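Local coordinates for protein cellulase (PDB 4W7W) that probably hydrolyses the beta-1,4-glycosidic bonds of cellulose as a glycoside hydrolase family 5 enzyme, and binds cello-oligosaccharide sugars in its barrel cleft, at residues A189-H194 with E222-L227; G265-A270 with W296-A301; H194-T199 with T252-E257. All coordinates share one frame; numbering follows the deposited sequence.

Interaction 1 (A189-H194 with E222-L227). With BGC (beta-D-glucopyranose), chain C; BGC (beta-D-glucopyranose), chain B.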
loop_
_atom_site.group_PDB
_atom_site.type_symbol
_atom_site.label_atom_id
_atom_site.label_comp_id
_atom_site.label_asym_id
_atom_site.label_seq_id
_atom_site.Cartn_x
_atom_site.Cartn_y
_atom_site.Cartn_z
ATOM N N ALA A 189 -9.001 -3.289 10.428
ATOM C CA ALA A 189 -7.965 -3.378 11.481
ATOM C C ALA A 189 -6.596 -2.957 10.952
ATOM O O ALA A 189 -5.552 -3.537 11.284
ATOM C CB ALA A 189 -7.920 -4.771 12.120
ATOM N N TYR A 190 -6.589 -1.899 10.136
ATOM C CA TYR A 190 -5.360 -1.343 9.569
ATOM C C TYR A 190 -4.627 -2.376 8.710
ATOM O O TYR A 190 -3.426 -2.258 8.481
ATOM C CB TYR A 190 -4.440 -0.753 10.635
ATOM C CG TYR A 190 -5.103 0.279 11.506
ATOM C CD1 TYR A 190 -5.100 1.612 11.159
ATOM C CD2 TYR A 190 -5.706 -0.093 12.694
ATOM C CE1 TYR A 190 -5.703 2.550 11.974
ATOM C CE2 TYR A 190 -6.299 0.830 13.522
ATOM C CZ TYR A 190 -6.291 2.153 13.163
ATOM O OH TYR A 190 -6.881 3.082 14.001
ATOM N N THR A 191 -5.379 -3.367 8.230
ATOM C CA THR A 191 -4.889 -4.484 7.447
ATOM C C THR A 191 -3.593 -5.093 7.985
ATOM O O THR A 191 -2.718 -5.524 7.249
ATOM C CB THR A 191 -4.889 -4.135 5.932
ATOM O OG1 THR A 191 -5.054 -5.344 5.207
ATOM C CG2 THR A 191 -3.688 -3.317 5.411
ATOM N N GLY A 192 -3.495 -5.194 9.302
ATOM C CA GLY A 192 -2.291 -5.758 9.898
ATOM C C GLY A 192 -2.158 -7.238 9.593
ATOM O O GLY A 192 -3.099 -8.006 9.764
ATOM N N ALA A 193 -0.963 -7.680 9.209
ATOM C CA ALA A 193 -0.772 -9.115 9.014
ATOM C C ALA A 193 -0.986 -9.860 10.324
ATOM O O ALA A 193 -1.615 -10.908 10.369
ATOM C CB ALA A 193 0.608 -9.420 8.465
ATOM N N HIS A 194 -0.428 -9.306 11.389
ATOM C CA HIS A 194 -0.453 -9.937 12.702
ATOM C C HIS A 194 -1.847 -10.294 13.209
ATOM O O HIS A 194 -1.998 -11.293 13.901
ATOM C CB HIS A 194 0.265 -9.046 13.736
ATOM C CG HIS A 194 -0.375 -7.709 13.921
ATOM N ND1 HIS A 194 -1.280 -7.455 14.926
ATOM C CD2 HIS A 194 -0.319 -6.577 13.170
ATOM C CE1 HIS A 194 -1.727 -6.219 14.811
ATOM N NE2 HIS A 194 -1.145 -5.661 13.764
ATOM N N GLU A 222 -3.501 -7.293 0.525
ATOM C CA GLU A 222 -2.508 -6.373 1.058
ATOM C C GLU A 222 -2.556 -6.373 2.573
ATOM O O GLU A 222 -3.603 -6.080 3.143
ATOM C CB GLU A 222 -2.798 -4.958 0.533
ATOM C CG GLU A 222 -1.818 -3.922 1.063
ATOM C CD GLU A 222 -2.063 -2.539 0.512
ATOM O OE1 GLU A 222 -2.603 -2.438 -0.610
ATOM O OE2 GLU A 222 -1.680 -1.558 1.204
ATOM N N ALA A 223 -1.408 -6.666 3.186
ATOM C CA ALA A 223 -1.244 -6.568 4.626
ATOM C C ALA A 223 -0.109 -5.587 4.909
ATOM O O ALA A 223 0.745 -5.352 4.050
ATOM C CB ALA A 223 -0.942 -7.921 5.252
ATOM N N HIS A 224 -0.140 -4.995 6.100
ATOM C CA HIS A 224 0.932 -4.128 6.586
ATOM C C HIS A 224 1.487 -4.734 7.848
ATOM O O HIS A 224 0.766 -5.400 8.585
ATOM C CB HIS A 224 0.427 -2.723 6.902
ATOM C CG HIS A 224 -0.057 -1.985 5.693
ATOM N ND1 HIS A 224 -0.487 -0.679 5.743
ATOM C CD2 HIS A 224 -0.166 -2.374 4.402
ATOM C CE1 HIS A 224 -0.863 -0.306 4.529
ATOM N NE2 HIS A 224 -0.663 -1.310 3.698
ATOM N N GLN A 225 2.771 -4.514 8.128
ATOM C CA GLN A 225 3.343 -5.044 9.364
ATOM C C GLN A 225 4.477 -4.174 9.863
ATOM O O GLN A 225 5.507 -4.018 9.220
ATOM C CB GLN A 225 3.841 -6.481 9.197
ATOM C CG GLN A 225 4.214 -7.138 10.517
ATOM C CD GLN A 225 3.026 -7.247 11.435
ATOM O OE1 GLN A 225 2.002 -7.811 11.067
ATOM N NE2 GLN A 225 3.149 -6.722 12.646
ATOM N N TYR A 226 4.263 -3.641 11.058
ATOM C CA TYR A 226 5.281 -2.912 11.808
ATOM C C TYR A 226 5.636 -3.704 13.063
ATOM O O TYR A 226 4.901 -4.606 13.471
ATOM C CB TYR A 226 4.762 -1.505 12.131
ATOM C CG TYR A 226 4.611 -0.641 10.898
ATOM C CD1 TYR A 226 5.687 0.057 10.379
ATOM C CD2 TYR A 226 3.387 -0.522 10.239
ATOM C CE1 TYR A 226 5.556 0.850 9.249
ATOM C CE2 TYR A 226 3.260 0.274 9.096
ATOM C CZ TYR A 226 4.355 0.965 8.609
ATOM O OH TYR A 226 4.294 1.767 7.499
ATOM N N LEU A 227 6.792 -3.396 13.647
ATOM C CA LEU A 227 7.398 -4.295 14.624
ATOM C C LEU A 227 7.534 -3.714 16.023
ATOM O O LEU A 227 8.150 -4.335 16.884
ATOM C CB LEU A 227 8.778 -4.753 14.129
ATOM C CG LEU A 227 8.865 -5.519 12.806
ATOM C CD1 LEU A 227 10.218 -6.176 12.630
ATOM C CD2 LEU A 227 7.721 -6.494 12.601
HETATM C C2 BGC C . -2.963 -1.698 15.630
HETATM C C3 BGC C . -2.194 -0.539 15.021
HETATM C C4 BGC C . -2.953 0.783 15.204
HETATM C C5 BGC C . -3.423 0.999 16.635
HETATM C C6 BGC C . -4.329 2.227 16.749
HETATM C C1 BGC C . -3.421 -1.374 17.040
HETATM O O2 BGC C . -2.161 -2.889 15.616
HETATM O O3 BGC C . -2.049 -0.840 13.638
HETATM O O4 BGC C . -2.146 1.917 14.879
HETATM O O5 BGC C . -4.155 -0.143 17.087
HETATM O O6 BGC C . -4.583 2.485 18.135
HETATM C C2 BGC B . -1.911 3.795 13.430
HETATM C C3 BGC B . -1.803 4.195 11.966
HETATM C C4 BGC B . -0.741 3.368 11.247
HETATM C C5 BGC B . -0.983 1.884 11.497
HETATM C C6 BGC B . 0.148 1.030 10.955
HETATM C C1 BGC B . -2.130 2.298 13.521
HETATM O O2 BGC B . -3.005 4.458 14.073
HETATM O O3 BGC B . -1.466 5.579 11.879
HETATM O O4 BGC B . -0.718 3.677 9.853
HETATM O O5 BGC B . -1.044 1.617 12.897
HETATM O O6 BGC B . -0.068 -0.352 11.257
#
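T191 turns its hydroxyl to E222 and its methyl to H224 through a single torsion: with OG1 opposite the backbone N (chi1 -152°), CG2 is left in the slot between N and the carbonyl carbon. OG1 gives a hydrogen bond to E222 O at 2.6 Å, lying in the carbonyl plane, and is itself met by the backbone NH of G187. CG2 sits over the centre of the H224 imidazole, 3.9 Å from the ring centroid, a CH-pi contact that covers one face. The bend of Q225 at chi2 (62°) likewise brings its amide back to H194, whose N donates to OE1 at 2.9 Å in the amide carbonyl plane. That same oxygen lies at the edge of the H194 ring, and NE2 of Q225 is tied to Y226 O, so both ends of the amide are engaged.

Between these side chains the backbones are bridged once, at G192 and H224: H224 N donates to T191 O and A193 N to H224 O, both at 2.9 Å. A193 CB packs on A223 CB beside the bridge. The H224 ring is also fixed in its own plane, NE2 donating to E222 OE2 at 2.7 Å on the anti lone pair while ND1 is bonded to E154. A salt bridge from R67 to E222 extends this chain of polar contacts.

The sugars lie against Y190, H194 and Y226. One face of Y190 carries both glucose units, with Y190 CE2 3.7 Å from C4 of the chain C glucose and CD1 3.9 Å from C1 of the chain B glucose, while H194 and Y226 approach their hydroxyls. An aromatic platform under a glycan, beside a histidine linked to carboxylates at the C-terminal end of a barrel strand, is characteristic of the substrate cleft of family 5 (beta/alpha)8-barrel cellulases.

Interaction 2 (G265-A270 with W296-A301); sequences GEFATA and WTWWAA. With BGC (beta-D-glucopyranose), chain D.
F267 stands between two tryptophans and meets each at a steep angle. Its CZ edge points at the five-membered ring of W296 in an offset edge-to-face pair, planes 76° apart, with CZ 3.6 Å from W296 CE3. W298 reverses the roles, driving its own edge into the face of F267 at 82°, with CE3 3.8 Å from F267 CE2. The phenyl ring reaches this place because CG lies between the backbone N and the carbonyl carbon, which brings the ring close to the neighbouring strand. A268 closes over one face of the W298 six-membered ring, its CA 3.9 Å from the centroid, while T269 OG1 lies at that ring's edge. The indole nitrogen of W298 is satisfied by F311 O.

E266 and W299 run alongside each other and point the same way. E266 OE1 lies over one face of the W299 indole, the carboxylate and ring planes 28° apart and E266 CD 3.5 Å from W299 CE3; A300 CB lies over the opposite face. A cis peptide joins W299 to A300 where the strand turns a corner. W299 NE1 comes within 3.1 Å of O1 of the chain D glucose.

The backbones are joined by W299 N to F267 O, 2.9 Å and almost straight. T297 OG1 adds a bond to G265 O, approaching from above the carbonyl plane, and N28 also donates to that oxygen. These contacts join the two strands of one beta-alpha-beta unit of the barrel.

Both oxygens of E266 are held, OE1 by the hydroxyl of Y226 and OE2 by a salt bridge to R67, so the carboxylate is buried but well supplied with partners. The chemistry thus divides: an aromatic cluster of F267, W296 and W298 on one side of the strands, and on the other an oriented acid next to a sugar-binding indole.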
loop_
_atom_site.group_PDB
_atom_site.type_symbol
_atom_site.label_atom_id
_atom_site.label_comp_id
_atom_site.label_asym_id
_atom_site.label_seq_id
_atom_site.Cartn_x
_atom_site.Cartn_y
_atom_site.Cartn_z
ATOM N N GLY A 265 2.195 -4.208 1.767
ATOM C CA GLY A 265 2.126 -2.843 1.223
ATOM C C GLY A 265 2.866 -1.790 2.021
ATOM O O GLY A 265 3.260 -0.753 1.475
ATOM N N GLU A 266 3.037 -2.052 3.325
ATOM C CA GLU A 266 3.883 -1.236 4.171
ATOM C C GLU A 266 4.530 -2.120 5.212
ATOM O O GLU A 266 3.895 -3.014 5.777
ATOM C CB GLU A 266 3.127 -0.153 4.941
ATOM C CG GLU A 266 2.453 0.880 4.080
ATOM C CD GLU A 266 1.805 1.994 4.877
ATOM O OE1 GLU A 266 2.088 2.145 6.103
ATOM O OE2 GLU A 266 0.993 2.723 4.264
ATOM N N PHE A 267 5.779 -1.800 5.514
ATOM C CA PHE A 267 6.532 -2.360 6.629
ATOM C C PHE A 267 7.733 -1.445 6.768
ATOM O O PHE A 267 8.100 -0.744 5.835
ATOM C CB PHE A 267 6.966 -3.823 6.402
ATOM C CG PHE A 267 8.023 -4.024 5.314
ATOM C CD1 PHE A 267 7.751 -3.750 3.985
ATOM C CD2 PHE A 267 9.275 -4.499 5.637
ATOM C CE1 PHE A 267 8.708 -3.952 3.006
ATOM C CE2 PHE A 267 10.223 -4.716 4.668
ATOM C CZ PHE A 267 9.951 -4.441 3.346
ATOM N N ALA A 268 8.348 -1.454 7.941
ATOM C CA ALA A 268 9.535 -0.651 8.197
ATOM C C ALA A 268 10.190 -1.155 9.449
ATOM O O ALA A 268 9.534 -1.733 10.325
ATOM C CB ALA A 268 9.189 0.814 8.383
ATOM N N THR A 269 11.483 -0.878 9.540
ATOM C CA THR A 269 12.316 -1.142 10.707
ATOM C C THR A 269 13.271 0.028 10.861
ATOM O O THR A 269 13.658 0.657 9.872
ATOM C CB THR A 269 13.084 -2.469 10.541
ATOM O OG1 THR A 269 13.839 -2.457 9.328
ATOM C CG2 THR A 269 12.140 -3.651 10.516
ATOM N N ALA A 270 13.652 0.313 12.099
ATOM C CA ALA A 270 14.569 1.406 12.375
ATOM C C ALA A 270 16.012 0.961 12.267
ATOM O O ALA A 270 16.314 -0.228 12.147
ATOM C CB ALA A 270 14.289 1.971 13.749
ATOM N N TRP A 296 6.522 -6.675 -1.837
ATOM C CA TRP A 296 6.493 -5.751 -0.738
ATOM C C TRP A 296 6.926 -4.377 -1.189
ATOM O O TRP A 296 7.670 -4.216 -2.157
ATOM C CB TRP A 296 7.405 -6.212 0.413
ATOM C CG TRP A 296 8.810 -6.622 0.091
ATOM C CD1 TRP A 296 9.243 -7.908 0.097
ATOM C CD2 TRP A 296 9.976 -5.803 -0.191
ATOM N NE1 TRP A 296 10.577 -7.963 -0.179
ATOM C CE2 TRP A 296 11.056 -6.689 -0.342
ATOM C CE3 TRP A 296 10.218 -4.425 -0.292
ATOM C CZ2 TRP A 296 12.352 -6.242 -0.626
ATOM C CZ3 TRP A 296 11.516 -3.994 -0.574
ATOM C CH2 TRP A 296 12.557 -4.897 -0.737
ATOM N N THR A 297 6.466 -3.384 -0.433
ATOM C CA THR A 297 6.912 -1.999 -0.576
ATOM C C THR A 297 7.170 -1.415 0.807
ATOM O O THR A 297 6.287 -1.310 1.644
ATOM C CB THR A 297 5.914 -1.116 -1.368
ATOM O OG1 THR A 297 4.555 -1.336 -0.959
ATOM C CG2 THR A 297 5.996 -1.393 -2.854
ATOM N N TRP A 298 8.418 -1.017 1.015
ATOM C CA TRP A 298 8.883 -0.413 2.261
ATOM C C TRP A 298 8.239 0.951 2.494
ATOM O O TRP A 298 8.052 1.728 1.551
ATOM C CB TRP A 298 10.387 -0.227 2.135
ATOM C CG TRP A 298 11.048 0.544 3.227
ATOM C CD1 TRP A 298 11.208 1.893 3.290
ATOM C CD2 TRP A 298 11.641 0.014 4.408
ATOM N NE1 TRP A 298 11.888 2.243 4.426
ATOM C CE2 TRP A 298 12.174 1.103 5.136
ATOM C CE3 TRP A 298 11.819 -1.271 4.910
ATOM C CZ2 TRP A 298 12.889 0.930 6.331
ATOM C CZ3 TRP A 298 12.514 -1.432 6.090
ATOM C CH2 TRP A 298 13.041 -0.338 6.782
ATOM N N TRP A 299 7.952 1.262 3.745
ATOM C CA TRP A 299 7.512 2.591 4.149
ATOM C C TRP A 299 8.690 3.278 4.843
ATOM O O TRP A 299 9.059 2.856 5.930
ATOM C CB TRP A 299 6.311 2.525 5.103
ATOM C CG TRP A 299 5.813 3.914 5.387
ATOM C CD1 TRP A 299 6.305 4.778 6.324
ATOM C CD2 TRP A 299 4.855 4.640 4.633
ATOM N NE1 TRP A 299 5.675 5.993 6.219
ATOM C CE2 TRP A 299 4.789 5.938 5.178
ATOM C CE3 TRP A 299 4.056 4.329 3.539
ATOM C CZ2 TRP A 299 3.931 6.916 4.669
ATOM C CZ3 TRP A 299 3.218 5.301 3.016
ATOM C CH2 TRP A 299 3.154 6.571 3.587
ATOM N N ALA A 300 9.294 4.329 4.276
ATOM C CA ALA A 300 8.950 4.997 3.020
ATOM C C ALA A 300 10.154 5.785 2.532
ATOM O O ALA A 300 11.142 5.978 3.247
ATOM C CB ALA A 300 7.783 5.955 3.223
ATOM N N ALA A 301 10.023 6.288 1.312
ATOM C CA ALA A 301 10.879 7.323 0.785
ATOM C C ALA A 301 10.015 8.504 0.375
ATOM O O ALA A 301 8.862 8.615 0.811
ATOM C CB ALA A 301 11.753 6.777 -0.333
HETATM C C2 BGC D . 4.081 9.142 9.464
HETATM C C3 BGC D . 3.500 10.556 9.454
HETATM C C4 BGC D . 3.170 11.047 8.044
HETATM C C5 BGC D . 2.403 9.982 7.278
HETATM C C6 BGC D . 2.265 10.341 5.808
HETATM C C1 BGC D . 3.198 8.198 8.662
HETATM O O1 BGC D . 3.782 6.889 8.567
HETATM O O2 BGC D . 4.197 8.665 10.813
HETATM O O3 BGC D . 4.426 11.439 10.099
HETATM O O4 BGC D . 2.322 12.192 8.093
HETATM O O5 BGC D . 3.081 8.726 7.352
HETATM O O6 BGC D . 1.384 9.411 5.225
#

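Interaction 3 (H194-T199 with T252-E257); sequences HSWRST and TSWLRE
R197 grips the carboxylate of E257 end-on with two nitrogens, one to each oxygen. NH2 donates to OE2 at 2.9 Å and NH1 to OE1 at 3.0 Å, the first close to the guanidinium plane and the second tilted from it. Both nitrogens come in on the syn side, yet the two flat groups are twisted 51° against each other, so the pair is not a coplanar fork. The side chains arrive from opposite directions, and a bend at chi3 of R197 (83°) swings the guanidinium onto the helix. S253 OG fastens E257 from one turn earlier in the helix, donating to OE2 at 2.7 Å on the anti side; that oxygen therefore takes two donors. NH2 has a further acceptor in G250 O, further back on the same helix. These partners would probably favour the ionised carboxylate, although the pair lies at an exposed edge of the contact.

Inward of the charges, R197 NH2 rests 3.6 Å from W254 CB, and the packing passes to the two indoles. W196 presents the edge of its five-membered ring to the face of W254, planes 65° apart; the centroid of that five-membered ring is 4.5 Å from that of the W254 six-membered ring. W196 NE1 makes the approach, 3.3 Å from W254 CD2, standing above the ring toward its rim. In both tryptophans CG lies opposite the backbone N, which sends the indoles out toward each other. W254 NE1 is hydrogen-bonded to E210.

W196 and R197 are the two central residues of a type I turn from S195 to S198, in the loop after strand 183-186, which is laid against helix 243-258: W196 also meets F251 of that helix edge-to-face and packs on helix 205-209, while the ring of W254 reaches F221 of strand 219-226.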
loop_
_atom_site.group_PDB
_atom_site.type_symbol
_atom_site.label_atom_id
_atom_site.label_comp_id
_atom_site.label_asym_id
_atom_site.label_seq_id
_atom_site.Cartn_x
_atom_site.Cartn_y
_atom_site.Cartn_z
ATOM N N HIS A 194 -0.428 -9.306 11.389
ATOM C CA HIS A 194 -0.453 -9.937 12.702
ATOM C C HIS A 194 -1.847 -10.294 13.209
ATOM O O HIS A 194 -1.998 -11.293 13.901
ATOM C CB HIS A 194 0.265 -9.046 13.736
ATOM C CG HIS A 194 -0.375 -7.709 13.921
ATOM N ND1 HIS A 194 -1.280 -7.455 14.926
ATOM C CD2 HIS A 194 -0.319 -6.577 13.170
ATOM C CE1 HIS A 194 -1.727 -6.219 14.811
ATOM N NE2 HIS A 194 -1.145 -5.661 13.764
ATOM N N SER A 195 -2.835 -9.453 12.904
ATOM C CA SER A 195 -4.171 -9.579 13.450
ATOM C C SER A 195 -5.158 -10.162 12.453
ATOM O O SER A 195 -6.373 -10.168 12.707
ATOM C CB SER A 195 -4.656 -8.225 13.910
ATOM O OG SER A 195 -4.572 -7.327 12.819
ATOM N N TRP A 196 -4.665 -10.681 11.331
ATOM C CA TRP A 196 -5.518 -11.126 10.236
ATOM C C TRP A 196 -6.570 -12.137 10.686
ATOM O O TRP A 196 -7.694 -12.134 10.165
ATOM C CB TRP A 196 -4.658 -11.736 9.133
ATOM C CG TRP A 196 -5.337 -11.868 7.819
ATOM C CD1 TRP A 196 -5.804 -12.995 7.241
ATOM C CD2 TRP A 196 -5.601 -10.801 6.904
ATOM N NE1 TRP A 196 -6.345 -12.709 6.022
ATOM C CE2 TRP A 196 -6.231 -11.370 5.781
ATOM C CE3 TRP A 196 -5.330 -9.427 6.908
ATOM C CZ2 TRP A 196 -6.592 -10.621 4.668
ATOM C CZ3 TRP A 196 -5.694 -8.686 5.809
ATOM C CH2 TRP A 196 -6.319 -9.291 4.699
ATOM N N ARG A 197 -6.181 -13.013 11.615
ATOM C CA ARG A 197 -7.007 -14.135 12.015
ATOM C C ARG A 197 -7.695 -13.900 13.357
ATOM O O ARG A 197 -8.390 -14.796 13.860
ATOM C CB ARG A 197 -6.186 -15.424 12.038
ATOM C CG ARG A 197 -5.462 -15.687 10.720
ATOM C CD ARG A 197 -4.674 -16.991 10.681
ATOM N NE ARG A 197 -5.578 -18.064 10.357
ATOM C CZ ARG A 197 -5.396 -19.008 9.444
ATOM N NH1 ARG A 197 -6.336 -19.914 9.313
ATOM N NH2 ARG A 197 -4.326 -19.132 8.714
ATOM N N SER A 198 -7.577 -12.702 13.914
ATOM C CA SER A 198 -8.103 -12.450 15.259
ATOM C C SER A 198 -9.621 -12.401 15.273
ATOM O O SER A 198 -10.235 -11.671 14.484
ATOM C CB SER A 198 -7.610 -11.111 15.775
ATOM O OG SER A 198 -8.191 -10.817 17.038
ATOM N N THR A 199 -10.216 -13.120 16.231
ATOM C CA THR A 199 -11.657 -13.109 16.420
ATOM C C THR A 199 -12.042 -12.498 17.753
ATOM O O THR A 199 -13.198 -12.585 18.150
ATOM C CB THR A 199 -12.238 -14.524 16.326
ATOM O OG1 THR A 199 -11.624 -15.366 17.304
ATOM C CG2 THR A 199 -12.010 -15.100 14.966
ATOM N N THR A 252 0.409 -15.645 6.083
ATOM C CA THR A 252 0.999 -16.465 5.030
ATOM C C THR A 252 0.257 -17.794 4.907
ATOM O O THR A 252 -0.065 -18.250 3.803
ATOM C CB THR A 252 2.491 -16.687 5.326
ATOM O OG1 THR A 252 3.156 -15.421 5.340
ATOM C CG2 THR A 252 3.157 -17.580 4.311
ATOM N N SER A 253 -0.049 -18.412 6.049
ATOM C CA SER A 253 -0.777 -19.671 6.009
ATOM C C SER A 253 -2.174 -19.484 5.410
ATOM O O SER A 253 -2.635 -20.306 4.631
ATOM C CB SER A 253 -0.892 -20.296 7.400
ATOM O OG SER A 253 -1.339 -21.636 7.316
ATOM N N TRP A 254 -2.850 -18.402 5.797
ATOM C CA TRP A 254 -4.180 -18.113 5.262
ATOM C C TRP A 254 -4.138 -17.986 3.741
ATOM O O TRP A 254 -5.007 -18.504 3.043
ATOM C CB TRP A 254 -4.728 -16.851 5.907
ATOM C CG TRP A 254 -6.085 -16.487 5.427
ATOM C CD1 TRP A 254 -7.271 -16.979 5.890
ATOM C CD2 TRP A 254 -6.415 -15.568 4.376
ATOM N NE1 TRP A 254 -8.313 -16.419 5.195
ATOM C CE2 TRP A 254 -7.814 -15.540 4.271
ATOM C CE3 TRP A 254 -5.666 -14.761 3.516
ATOM C CZ2 TRP A 254 -8.478 -14.740 3.342
ATOM C CZ3 TRP A 254 -6.334 -13.963 2.604
ATOM C CH2 TRP A 254 -7.719 -13.956 2.530
ATOM N N LEU A 255 -3.125 -17.294 3.221
ATOM C CA LEU A 255 -2.981 -17.197 1.775
ATOM C C LEU A 255 -2.874 -18.587 1.156
ATOM O O LEU A 255 -3.560 -18.906 0.182
ATOM C CB LEU A 255 -1.727 -16.399 1.406
ATOM C CG LEU A 255 -1.697 -14.936 1.818
ATOM C CD1 LEU A 255 -0.288 -14.391 1.592
ATOM C CD2 LEU A 255 -2.735 -14.131 1.062
ATOM N N ARG A 256 -2.010 -19.416 1.731
ATOM C CA ARG A 256 -1.783 -20.737 1.188
ATOM C C ARG A 256 -3.052 -21.599 1.261
ATOM O O ARG A 256 -3.390 -22.291 0.293
ATOM C CB ARG A 256 -0.605 -21.384 1.900
ATOM C CG ARG A 256 0.059 -22.485 1.115
ATOM C CD ARG A 256 1.344 -22.912 1.797
ATOM N NE ARG A 256 2.452 -22.013 1.490
ATOM C CZ ARG A 256 3.325 -21.541 2.360
ATOM N NH1 ARG A 256 3.286 -21.881 3.644
ATOM N NH2 ARG A 256 4.279 -20.740 1.921
ATOM N N GLU A 257 -3.750 -21.530 2.396
ATOM C CA GLU A 257 -4.993 -22.287 2.610
ATOM C C GLU A 257 -6.052 -21.955 1.575
ATOM O O GLU A 257 -6.813 -22.817 1.160
ATOM C CB GLU A 257 -5.572 -21.983 3.997
ATOM C CG GLU A 257 -4.723 -22.471 5.149
ATOM C CD GLU A 257 -4.954 -21.691 6.431
ATOM O OE1 GLU A 257 -6.053 -21.110 6.585
ATOM O OE2 GLU A 257 -4.009 -21.632 7.277
#

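Overall arrangement
All three contacts belong to a (beta/alpha)8 barrel, 1 and 3 on the same side of its centre. Interactions 1 and 2 have centres about 11 Å apart and share the sheet, since strands 219-226 and 262-268 are neighbours in it. Interactions 1 and 3, also with centres about 11 Å apart, share H194, and their segments alternate along the chain, 3 carrying the same loop outward to helix 243-258. Interactions 2 and 3 have centres about 20 Å apart, nearest atoms about 9 Å, and 2 follows both others in sequence. The loop after strand 183-186 is thus anchored both to the barrel and to its outer helix, while interactions 1 and 2 supply residues to two sugar-binding pockets.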